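Local coordinates for alpha-n-acetylglucosaminidase family protein (Clostridium perfringens, PDB 4A41) that serves as a family 32 carbohydrate-binding module, seen bound to galactose, of a family 89 enzyme that probably cleaves terminal alpha-N-acetylglucosamine from glycans, at residues N120-D123 and S124-K128. Residues are numbered along the deposited sequence; the frame is centred on the assembly and turned at random.
Sequences NWDD and SGSLK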
loop_
_atom_site.group_PDB
_atom_site.type_symbol
_atom_site.label_atom_id
_atom_site.label_comp_id
_atom_site.label_asym_id
_atom_site.label_seq_id
_atom_site.Cartn_x
_atom_site.Cartn_y
_atom_site.Cartn_z
ATOM N N ASN A 120 3.697 -8.691 11.061
ATOM C CA ASN A 120 4.989 -8.020 10.959
ATOM C C ASN A 120 5.702 -8.426 9.683
ATOM O O ASN A 120 5.599 -9.571 9.225
ATOM C CB ASN A 120 5.889 -8.403 12.150
ATOM C CG ASN A 120 5.254 -8.129 13.499
ATOM O OD1 ASN A 120 5.357 -8.959 14.416
ATOM N ND2 ASN A 120 4.610 -7.005 13.642
ATOM N N TRP A 121 6.487 -7.496 9.144
ATOM C CA TRP A 121 7.334 -7.747 7.974
ATOM C C TRP A 121 8.740 -7.316 8.323
ATOM O O TRP A 121 8.904 -6.330 9.055
ATOM C CB TRP A 121 6.863 -6.887 6.802
ATOM C CG TRP A 121 5.656 -7.415 6.058
ATOM C CD1 TRP A 121 5.282 -8.727 5.892
ATOM C CD2 TRP A 121 4.696 -6.625 5.341
ATOM N NE1 TRP A 121 4.144 -8.792 5.110
ATOM C CE2 TRP A 121 3.765 -7.519 4.766
ATOM C CE3 TRP A 121 4.538 -5.249 5.115
ATOM C CZ2 TRP A 121 2.686 -7.083 3.983
ATOM C CZ3 TRP A 121 3.451 -4.811 4.343
ATOM C CH2 TRP A 121 2.536 -5.729 3.798
ATOM N N ASP A 122 9.737 -8.008 7.768
ATOM C CA ASP A 122 11.120 -7.544 7.947
ATOM C C ASP A 122 11.360 -6.256 7.167
ATOM O O ASP A 122 10.577 -5.910 6.270
ATOM C CB ASP A 122 12.151 -8.655 7.647
ATOM C CG ASP A 122 12.336 -8.960 6.162
ATOM O OD1 ASP A 122 12.455 -8.053 5.303
ATOM O OD2 ASP A 122 12.464 -10.163 5.837
ATOM N N ASP A 123 12.410 -5.527 7.528
ATOM C CA ASP A 123 12.662 -4.247 6.877
ATOM C C ASP A 123 13.512 -4.318 5.608
ATOM O O ASP A 123 13.949 -3.279 5.085
ATOM C CB ASP A 123 13.223 -3.236 7.863
ATOM C CG ASP A 123 14.629 -3.573 8.330
ATOM O OD1 ASP A 123 15.314 -4.432 7.726
ATOM O OD2 ASP A 123 15.066 -2.935 9.316
ATOM N N SER A 124 13.748 -5.525 5.092
ATOM C CA SER A 124 14.457 -5.677 3.835
ATOM C C SER A 124 13.605 -5.227 2.629
ATOM O O SER A 124 12.374 -5.052 2.751
ATOM C CB SER A 124 14.922 -7.113 3.649
ATOM O OG SER A 124 13.889 -7.915 3.076
ATOM N N GLY A 125 14.262 -5.083 1.477
ATOM C CA GLY A 125 13.581 -4.751 0.218
ATOM C C GLY A 125 12.848 -5.896 -0.456
ATOM O O GLY A 125 12.371 -5.731 -1.576
ATOM N N SER A 126 12.745 -7.058 0.198
ATOM C CA SER A 126 12.065 -8.194 -0.411
ATOM C C SER A 126 10.576 -7.920 -0.599
ATOM O O SER A 126 9.947 -7.269 0.233
ATOM C CB SER A 126 12.250 -9.451 0.448
ATOM O OG SER A 126 11.621 -9.293 1.685
ATOM N N LEU A 127 10.040 -8.447 -1.691
ATOM C CA LEU A 127 8.590 -8.498 -1.904
ATOM C C LEU A 127 7.934 -9.180 -0.726
ATOM O O LEU A 127 8.383 -10.270 -0.279
ATOM C CB LEU A 127 8.253 -9.275 -3.182
ATOM C CG LEU A 127 6.789 -9.264 -3.619
ATOM C CD1 LEU A 127 6.394 -7.860 -4.132
ATOM C CD2 LEU A 127 6.530 -10.333 -4.678
ATOM N N LYS A 128 6.879 -8.556 -0.217
ATOM C CA LYS A 128 6.108 -9.125 0.883
ATOM C C LYS A 128 4.752 -9.543 0.324
ATOM O O LYS A 128 4.018 -8.731 -0.275
ATOM C CB LYS A 128 5.917 -8.129 2.045
ATOM C CG LYS A 128 7.201 -7.494 2.633
ATOM C CD LYS A 128 8.275 -8.573 2.960
ATOM C CE LYS A 128 9.438 -7.964 3.788
ATOM N NZ LYS A 128 10.109 -6.798 3.069
HETATM O O HOH W 1 9.020 -4.412 4.615
HETATM O O HOH W 2 12.666 -11.118 3.433
#
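K128 and W121 face each other across the mouth of a loop, and the lysine shows how a single long side chain can brace a turn from inside. The loop leads from strand 113-120, outermost in the five-stranded antiparallel sheet, to strand 128-137, outermost in the four-stranded one, and so crosses between the sheets of this F5/8 type C domain, away from the galactose pocket. K128 CB lies over a face of the indole, 3.6 Å from the centroid of the W121 five-membered ring, in a CH-pi contact only 15° off the ring normal. K128 CG continues across the same ring, 3.8 Å from W121 CG. A bend at chi2 (-50°) then sets K128 CD, which keeps a looser touch with W121 CD1. K128 CE comes 3.4 Å from D122 OD1, and a second bend, at chi4 (-58°), swings the tip. There K128 NZ donates to S126 O at 2.9 Å and makes weak bonds to S124 O, S126 OG and D122 O; a water also joins it to D122 O. A salt bridge of 3.5 Å runs from K128 NZ to D122 OD1.

The same carboxylate oxygen also receives two donors from S124. D122 OD1 takes S124 OG on its syn side at 2.7 Å and S124 N on its anti side at 2.8 Å, both from one face of the carboxylate plane. S124 OG in turn accepts from S126 N, 3.2 Å away, which makes an ST turn, while a second water links D122 OD2 to S126 OG. Beyond the loop, W121 stacks on Y102, and D123 forms a salt bridge with K95.

The chemistry pairs an apolar stem with a charged tip: the methylenes rest on indole while the ammonium is surrounded by carbonyl, hydroxyl and carboxylate oxygens, which would favour its protonated form and offset the charge of D122.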